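Adenylation domain (Streptomyces sp., PDB 5N9X) belongs to the ANL superfamily of AMP-binding enzymes, which pair a large N-terminal domain with a smaller C-terminal one, and holds ATP and threonine between its domains. Local coordinates at residues G182-T185 with A186-A190; D212-V215 with W216-G220; Y311-T314 with E315-V318. All coordinates share one frame; numbering follows the deposited sequence.

Followed from the N terminus, the three contacts come in series, none nested in or crossing another, and each closes only a local turn of continuous chain. Contact 1 lies within helix 181-191, which directly follows strand 175-180. Contact 2 takes in the start of helix 213-222, the helical connection between strands 202-205 and 227-230. Contact 3 lies in the loop between strands 306-310 and 321-324. In the fold the three pack mutually: helix 181-191 touches helix 213-222 through Val-184, Leu-187 and Phe-188, and the 311-318 loop through Asn-183, Val-184 and Leu-187. Contacts 2 and 3 also meet directly and share the bound threonine; contact 3 adds ATP.

Contact 1. Residues G182-T185 with A186-A190; sequences GNVT and ALFEA
Val-184 and Phe-188, one helical turn apart, lie side by side on the tight flank of this stretch, pointing the same way. Val-184 sends its CG1 branch anti to the backbone N (chi1 -162°), and Phe-188 swings its ring back along the helix (chi1 -74°). The two meet at the ring edge, in its plane, with Val-184 CG1 3.9 Å from Phe-188 CE2. The same edge also runs close to the carbonyl of Val-184, whose O is 3.5 Å from Phe-188 CD2. Val-184 and Leu-187 are buried here, and Leu-187 packs with Phe-188 against Trp-216 of helix 213-222, the phenyl and indole planes only about 20° apart.

This is regular alpha-helix within 181-191, directly after strand 175-180 in the AMP-binding domain. Ala-186 N bonds to Gly-182 O at 3.0 Å, and Leu-187 N to Asn-183 O at 3.1 Å. The bond from Phe-188 N to Val-184 O, at 3.3 Å, is weak. Asn-183 is buried too, its amide OD1 held by Arg-180 N and its ND2 by Pro-369 O.

Thr-185, partly exposed, has Leu-23 of helix 20-30 beside it; its OG1 has both Ala-18 O and His-181 O as acceptors for a single proton. The loose side is at Glu-189, which stands in solvent, touching the preceding turn with little besides CB and the bond from its N to Thr-185 O, 3.1 Å long.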
loop_
_atom_site.group_PDB
_atom_site.type_symbol
_atom_site.label_atom_id
_atom_site.label_comp_id
_atom_site.label_asym_id
_atom_site.label_seq_id
_atom_site.Cartn_x
_atom_site.Cartn_y
_atom_site.Cartn_z
ATOM N N GLY A 182 11.339 -0.491 14.851
ATOM C CA GLY A 182 11.972 0.801 14.659
ATOM C C GLY A 182 11.743 1.428 13.298
ATOM O O GLY A 182 11.703 2.657 13.175
ATOM N N ASN A 183 11.595 0.615 12.257
ATOM C CA ASN A 183 11.182 1.185 10.977
ATOM C C ASN A 183 9.796 1.834 11.121
ATOM O O ASN A 183 9.637 3.026 10.836
ATOM C CB ASN A 183 11.148 0.148 9.848
ATOM C CG ASN A 183 12.513 -0.474 9.536
ATOM O OD1 ASN A 183 12.586 -1.655 9.278
ATOM N ND2 ASN A 183 13.573 0.333 9.504
ATOM N N VAL A 184 8.802 1.065 11.582
ATOM C CA VAL A 184 7.471 1.639 11.744
ATOM C C VAL A 184 7.397 2.812 12.731
ATOM O O VAL A 184 6.720 3.812 12.451
ATOM C CB VAL A 184 6.407 0.615 12.204
ATOM C CG1 VAL A 184 5.030 1.189 11.918
ATOM C CG2 VAL A 184 6.552 -0.695 11.482
ATOM N N THR A 185 8.060 2.697 13.885
ATOM C CA THR A 185 8.015 3.797 14.838
ATOM C C THR A 185 8.701 5.031 14.231
ATOM O O THR A 185 8.232 6.149 14.446
ATOM C CB THR A 185 8.598 3.405 16.260
ATOM O OG1 THR A 185 9.955 2.953 16.173
ATOM C CG2 THR A 185 7.735 2.322 16.912
ATOM N N ALA A 186 9.748 4.854 13.428
ATOM C CA ALA A 186 10.315 6.006 12.713
ATOM C C ALA A 186 9.305 6.640 11.741
ATOM O O ALA A 186 9.315 7.851 11.559
ATOM C CB ALA A 186 11.594 5.616 11.959
ATOM N N LEU A 187 8.442 5.837 11.124
ATOM C CA LEU A 187 7.394 6.371 10.245
ATOM C C LEU A 187 6.510 7.413 10.973
ATOM O O LEU A 187 6.379 8.562 10.536
ATOM C CB LEU A 187 6.520 5.232 9.686
ATOM C CG LEU A 187 5.272 5.722 8.919
ATOM C CD1 LEU A 187 5.660 6.538 7.695
ATOM C CD2 LEU A 187 4.333 4.610 8.534
ATOM N N PHE A 188 5.932 7.010 12.099
ATOM C CA PHE A 188 5.022 7.887 12.841
ATOM C C PHE A 188 5.735 9.055 13.475
ATOM O O PHE A 188 5.159 10.131 13.554
ATOM C CB PHE A 188 4.219 7.083 13.883
ATOM C CG PHE A 188 3.150 6.236 13.254
ATOM C CD1 PHE A 188 1.888 6.770 12.987
ATOM C CD2 PHE A 188 3.434 4.930 12.835
ATOM C CE1 PHE A 188 0.917 5.999 12.369
ATOM C CE2 PHE A 188 2.471 4.159 12.213
ATOM C CZ PHE A 188 1.213 4.694 11.973
ATOM N N GLU A 189 6.985 8.887 13.895
ATOM C CA GLU A 189 7.729 10.081 14.296
ATOM C C GLU A 189 7.936 11.055 13.110
ATOM O O GLU A 189 7.735 12.253 13.263
ATOM C CB GLU A 189 9.068 9.725 14.950
ATOM C CG GLU A 189 9.554 10.790 15.958
ATOM C CD GLU A 189 8.645 10.919 17.207
ATOM O OE1 GLU A 189 8.365 9.883 17.852
ATOM O OE2 GLU A 189 8.211 12.058 17.538
ATOM N N ALA A 190 8.294 10.553 11.933
ATOM C CA ALA A 190 8.492 11.436 10.779
ATOM C C ALA A 190 7.231 12.261 10.450
ATOM O O ALA A 190 7.323 13.387 9.937
ATOM C CB ALA A 190 8.917 10.630 9.561
#

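Contact 2. Residues D212-V215 with W216-G220; sequences DFSV and WEIWG. With THR (threonine), chain C.
Phe-213 touches Trp-216 through CE1 and offers a ring face to the bound threonine. The ligand methyl CG2 sits 3.4 Å above that face, over the ring centre, a CH-pi contact. Beside it, Asp-212 OD1 accepts a hydrogen bond of 2.7 Å from the ligand N. The other carboxylate oxygen, OD2, takes a weak hydrogen bond from Val-318 N, which would steady the group.

In the next shell, Phe-213 and Trp-216 both carry CG anti to the backbone N (chi1 -154° and 167°), which sends the two rings out on the same side of the helix. Their planes are inclined by 26° but slid apart with little overlap, and Phe-213 CE1 lies 3.6 Å from Trp-216 CD1. Trp-216 is itself fixed by edge-to-face contacts with His-319 and Trp-203. Glu-217 passes its CG close to Phe-213 O and extends to His-207, to which OE2 hydrogen-bonds and whose ring meets that of Phe-213.

Further out, the helix backbone sets the spacing. Glu-217 N bonds to Phe-213 O, and Ile-218 N to Ser-214 O at 2.7 Å. Val-215 CG1 approaches Trp-219 CD1 at 4.0 Å, and Trp-219 N bonds to Val-215 O at 3.0 Å, this O lying at the edge of the indole.

The helix is the crossover of a beta-alpha-beta unit between strands 202-205 and 227-230, and an aspartate at its head that grips the ligand's amino group is characteristic of the adenylation-domain pocket.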
loop_
_atom_site.group_PDB
_atom_site.type_symbol
_atom_site.label_atom_id
_atom_site.label_comp_id
_atom_site.label_asym_id
_atom_site.label_seq_id
_atom_site.Cartn_x
_atom_site.Cartn_y
_atom_site.Cartn_z
ATOM N N ASP A 212 0.807 -3.051 2.985
ATOM C CA ASP A 212 1.403 -2.326 4.092
ATOM C C ASP A 212 0.692 -0.976 4.404
ATOM O O ASP A 212 0.953 -0.345 5.423
ATOM C CB ASP A 212 2.915 -2.166 3.849
ATOM C CG ASP A 212 3.265 -1.030 2.906
ATOM O OD1 ASP A 212 2.393 -0.517 2.163
ATOM O OD2 ASP A 212 4.451 -0.637 2.928
ATOM N N PHE A 213 -0.257 -0.589 3.562
ATOM C CA PHE A 213 -1.057 0.613 3.771
ATOM C C PHE A 213 -1.989 0.401 4.995
ATOM O O PHE A 213 -2.415 1.358 5.645
ATOM C CB PHE A 213 -1.787 0.934 2.439
ATOM C CG PHE A 213 -2.150 2.389 2.249
ATOM C CD1 PHE A 213 -1.661 3.344 3.116
ATOM C CD2 PHE A 213 -2.777 2.823 1.070
ATOM C CE1 PHE A 213 -1.931 4.686 2.929
ATOM C CE2 PHE A 213 -3.027 4.202 0.841
ATOM C CZ PHE A 213 -2.611 5.126 1.781
ATOM N N SER A 214 -2.245 -0.864 5.325
ATOM C CA SER A 214 -3.011 -1.238 6.527
ATOM C C SER A 214 -2.253 -1.012 7.827
ATOM O O SER A 214 -2.848 -0.783 8.861
ATOM C CB SER A 214 -3.440 -2.710 6.450
ATOM O OG SER A 214 -2.335 -3.591 6.632
ATOM N N VAL A 215 -0.929 -1.104 7.764
ATOM C CA VAL A 215 -0.040 -0.735 8.880
ATOM C C VAL A 215 -0.193 0.720 9.295
ATOM O O VAL A 215 -0.279 1.051 10.464
ATOM C CB VAL A 215 1.417 -0.976 8.510
ATOM C CG1 VAL A 215 2.353 -0.664 9.680
ATOM C CG2 VAL A 215 1.588 -2.416 8.054
ATOM N N TRP A 216 -0.226 1.583 8.301
ATOM C CA TRP A 216 -0.473 2.982 8.531
ATOM C C TRP A 216 -1.854 3.169 9.135
ATOM O O TRP A 216 -2.039 3.930 10.078
ATOM C CB TRP A 216 -0.314 3.721 7.217
ATOM C CG TRP A 216 -0.788 5.103 7.144
ATOM C CD1 TRP A 216 -1.864 5.540 6.456
ATOM C CD2 TRP A 216 -0.172 6.266 7.721
ATOM N NE1 TRP A 216 -1.982 6.901 6.569
ATOM C CE2 TRP A 216 -0.950 7.378 7.337
ATOM C CE3 TRP A 216 0.958 6.476 8.527
ATOM C CZ2 TRP A 216 -0.638 8.700 7.741
ATOM C CZ3 TRP A 216 1.262 7.780 8.929
ATOM C CH2 TRP A 216 0.466 8.874 8.536
ATOM N N GLU A 217 -2.817 2.448 8.580
ATOM C CA GLU A 217 -4.190 2.587 9.006
ATOM C C GLU A 217 -4.353 2.089 10.448
ATOM O O GLU A 217 -4.866 2.806 11.298
ATOM C CB GLU A 217 -5.136 1.836 8.050
ATOM C CG GLU A 217 -5.317 2.511 6.690
ATOM C CD GLU A 217 -6.170 1.687 5.701
ATOM O OE1 GLU A 217 -6.213 0.440 5.809
ATOM O OE2 GLU A 217 -6.793 2.293 4.804
ATOM N N ILE A 218 -3.916 0.869 10.714
ATOM C CA ILE A 218 -4.044 0.280 12.050
ATOM C C ILE A 218 -3.322 1.093 13.132
ATOM O O ILE A 218 -3.907 1.446 14.176
ATOM C CB ILE A 218 -3.483 -1.176 12.080
ATOM C CG1 ILE A 218 -4.382 -2.135 11.291
ATOM C CG2 ILE A 218 -3.260 -1.648 13.506
ATOM C CD1 ILE A 218 -3.613 -3.351 10.651
ATOM N N TRP A 219 -2.046 1.401 12.867
ATOM C CA TRP A 219 -1.215 2.045 13.865
ATOM C C TRP A 219 -1.449 3.548 13.927
ATOM O O TRP A 219 -1.217 4.165 14.966
ATOM C CB TRP A 219 0.245 1.692 13.606
ATOM C CG TRP A 219 0.436 0.295 14.038
ATOM C CD1 TRP A 219 0.600 -0.808 13.236
ATOM C CD2 TRP A 219 0.389 -0.191 15.379
ATOM N NE1 TRP A 219 0.688 -1.932 14.001
ATOM C CE2 TRP A 219 0.568 -1.590 15.320
ATOM C CE3 TRP A 219 0.222 0.422 16.628
ATOM C CZ2 TRP A 219 0.581 -2.394 16.474
ATOM C CZ3 TRP A 219 0.245 -0.368 17.766
ATOM C CH2 TRP A 219 0.422 -1.758 17.685
ATOM N N GLY A 220 -1.928 4.130 12.840
ATOM C CA GLY A 220 -2.442 5.490 12.883
ATOM C C GLY A 220 -3.419 5.615 14.047
ATOM O O GLY A 220 -3.295 6.505 14.892
HETATM N N THR C . 3.347 1.366 0.559
HETATM C CA THR C . 2.179 1.351 -0.333
HETATM C C THR C . 2.652 0.812 -1.653
HETATM O O THR C . 1.936 0.487 -2.620
HETATM C CB THR C . 1.562 2.752 -0.555
HETATM O OG1 THR C . 2.599 3.698 -0.891
HETATM C CG2 THR C . 0.815 3.208 0.692
HETATM O OXT THR C . 3.873 0.745 -1.701
#

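Contact 3. Residues Y311-T314 with E315-V318; sequences YGIT and ETTV. With ATP (adenosine-5'-triphosphate), chain D; THR (threonine), chain C.
Ile-313 bridges from the turn to the nucleotide by its two branches. CG1 reaches across to Thr-316, coming 3.3 Å from its OG1, while CG2 lies against the ribose and C5' of ATP. Its chi1 of 27° is far from a staggered value, so the side chain looks strained between these neighbours. The carbonyl O of Ile-313 accepts a bond of 3.1 Å from Thr-316 N, and Thr-314 O takes the next, 3.3 Å from Thr-317 N. These are two overlapping i to i+3 turns.

Thr-314 faces the alpha-phosphate. Its N is modelled only 2.4 Å from ATP O1A, so short that the exact length is doubtful, and its OG1 lies 2.9 Å from the same oxygen, with Asp-212 OD2 as a competing weak partner. The Tyr-Gly-Ile-Thr-Glu run matches the conserved A5 core motif of adenylation domains, here in the loop joining strands 306-310 and 321-324.

Glu-315 follows, its chain bent at chi2 (85°) so that the carboxylate folds back toward Ile-313 and Thr-314. Its OE2, hydrogen-bonded to Tyr-375 OH, comes 3.4 Å from O3G of the gamma-phosphate. This is an approach of two acceptors, not an attraction; a magnesium ion near the Ile-313 side chain and Lys-175, which bonds ATP through NZ, would probably offset the charge.

Beyond this core the loop curls round so that Val-318 O meets Gly-312 CA at 3.3 Å in a CA-H...O contact. The same carbonyl serves the bound threonine, accepting bonds from its OG1 and from its N, the latter 3.0 Å away. A water links Thr-314 O, to which it donates, with Val-318 N, from which it weakly accepts. At the start of the loop, Tyr-311 lays its ring obliquely along the adenine, its OH tied to Asp-406, which also bonds ATP through OD1.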
loop_
_atom_site.group_PDB
_atom_site.type_symbol
_atom_site.label_atom_id
_atom_site.label_comp_id
_atom_site.label_asym_id
_atom_site.label_seq_id
_atom_site.Cartn_x
_atom_site.Cartn_y
_atom_site.Cartn_z
ATOM N N TYR A 311 4.012 9.521 -1.642
ATOM C CA TYR A 311 4.777 8.509 -2.367
ATOM C C TYR A 311 5.319 7.570 -1.323
ATOM O O TYR A 311 5.753 8.019 -0.243
ATOM C CB TYR A 311 5.917 9.112 -3.211
ATOM C CG TYR A 311 6.931 8.085 -3.704
ATOM C CD1 TYR A 311 6.730 7.410 -4.897
ATOM C CD2 TYR A 311 8.092 7.810 -2.994
ATOM C CE1 TYR A 311 7.639 6.483 -5.353
ATOM C CE2 TYR A 311 9.005 6.887 -3.441
ATOM C CZ TYR A 311 8.772 6.223 -4.616
ATOM O OH TYR A 311 9.674 5.303 -5.059
ATOM N N GLY A 312 5.298 6.275 -1.630
ATOM C CA GLY A 312 5.778 5.277 -0.695
ATOM C C GLY A 312 6.090 3.972 -1.391
ATOM O O GLY A 312 5.598 3.707 -2.492
ATOM N N ILE A 313 6.920 3.165 -0.739
ATOM C CA ILE A 313 7.264 1.816 -1.160
ATOM C C ILE A 313 7.371 0.955 0.065
ATOM O O ILE A 313 7.702 1.469 1.146
ATOM C CB ILE A 313 8.610 1.762 -1.910
ATOM C CG1 ILE A 313 9.495 2.904 -1.436
ATOM C CG2 ILE A 313 8.427 1.791 -3.400
ATOM C CD1 ILE A 313 10.755 3.039 -2.184
ATOM N N THR A 314 7.125 -0.345 -0.082
ATOM C CA THR A 314 7.122 -1.241 1.064
ATOM C C THR A 314 8.524 -1.323 1.689
ATOM O O THR A 314 8.671 -1.488 2.914
ATOM C CB THR A 314 6.613 -2.658 0.678
ATOM O OG1 THR A 314 5.244 -2.587 0.244
ATOM C CG2 THR A 314 6.730 -3.619 1.854
ATOM N N GLU A 315 9.544 -1.156 0.848
ATOM C CA GLU A 315 10.927 -1.242 1.293
ATOM C C GLU A 315 11.366 -0.101 2.207
ATOM O O GLU A 315 12.395 -0.192 2.860
ATOM C CB GLU A 315 11.866 -1.341 0.072
ATOM C CG GLU A 315 11.782 -2.678 -0.703
ATOM C CD GLU A 315 10.673 -2.741 -1.749
ATOM O OE1 GLU A 315 9.757 -1.883 -1.772
ATOM O OE2 GLU A 315 10.719 -3.678 -2.559
ATOM N N THR A 316 10.592 0.969 2.274
ATOM C CA THR A 316 10.953 2.079 3.157
ATOM C C THR A 316 9.801 2.433 4.099
ATOM O O THR A 316 9.666 3.582 4.548
ATOM C CB THR A 316 11.414 3.331 2.340
ATOM O OG1 THR A 316 10.328 3.865 1.581
ATOM C CG2 THR A 316 12.553 2.977 1.407
ATOM N N THR A 317 8.971 1.425 4.353
ATOM C CA THR A 317 7.900 1.425 5.351
ATOM C C THR A 317 6.722 2.361 5.026
ATOM O O THR A 317 6.578 3.416 5.624
ATOM C CB THR A 317 8.451 1.750 6.778
ATOM O OG1 THR A 317 9.716 1.100 6.971
ATOM C CG2 THR A 317 7.460 1.298 7.877
ATOM N N VAL A 318 5.854 1.902 4.127
ATOM C CA VAL A 318 4.585 2.545 3.786
ATOM C C VAL A 318 4.665 3.891 3.036
ATOM O O VAL A 318 4.197 3.970 1.899
ATOM C CB VAL A 318 3.687 2.747 5.036
ATOM C CG1 VAL A 318 2.246 2.911 4.592
ATOM C CG2 VAL A 318 3.804 1.542 6.004
HETATM P PG ATP D . 7.569 -4.043 -5.611
HETATM O O1G ATP D . 8.498 -3.140 -6.414
HETATM O O2G ATP D . 7.672 -5.496 -5.959
HETATM O O3G ATP D . 7.656 -3.867 -4.105
HETATM P PB ATP D . 5.141 -2.410 -5.662
HETATM O O1B ATP D . 5.813 -1.276 -6.442
HETATM O O2B ATP D . 3.658 -2.585 -5.723
HETATM O O3B ATP D . 6.021 -3.714 -6.096
HETATM P PA ATP D . 4.895 -1.430 -3.079
HETATM O O1A ATP D . 5.975 -1.058 -2.092
HETATM O O2A ATP D . 3.562 -1.934 -2.535
HETATM O O3A ATP D . 5.528 -2.471 -4.109
HETATM O "O5'" ATP D . 4.595 -0.252 -4.173
HETATM C "C5'" ATP D . 5.317 0.975 -4.278
HETATM C "C4'" ATP D . 5.299 1.476 -5.724
HETATM O "O4'" ATP D . 4.109 2.196 -6.006
HETATM C "C3'" ATP D . 6.470 2.364 -6.105
HETATM O "O3'" ATP D . 7.341 1.575 -6.908
HETATM C "C2'" ATP D . 5.888 3.487 -6.925
HETATM O "O2'" ATP D . 6.161 3.225 -8.299
HETATM C "C1'" ATP D . 4.390 3.408 -6.720
HETATM N N9 ATP D . 3.877 4.564 -5.922
HETATM C C8 ATP D . 3.609 4.541 -4.597
HETATM N N7 ATP D . 3.148 5.729 -4.141
HETATM C C5 ATP D . 3.101 6.554 -5.201
HETATM C C6 ATP D . 2.697 7.962 -5.410
HETATM N N6 ATP D . 2.258 8.703 -4.375
HETATM N N1 ATP D . 2.794 8.470 -6.656
HETATM C C2 ATP D . 3.266 7.715 -7.668
HETATM N N3 ATP D . 3.641 6.420 -7.572
HETATM C C4 ATP D . 3.587 5.787 -6.374
HETATM N N THR C . 3.347 1.366 0.559
HETATM C CA THR C . 2.179 1.351 -0.333
HETATM C C THR C . 2.652 0.812 -1.653
HETATM O O THR C . 1.936 0.487 -2.620
HETATM C CB THR C . 1.562 2.752 -0.555
HETATM O OG1 THR C . 2.599 3.698 -0.891
HETATM C CG2 THR C . 0.815 3.208 0.692
HETATM O OXT THR C . 3.873 0.745 -1.701
HETATM O O HOH W 1 6.276 -1.301 4.678
#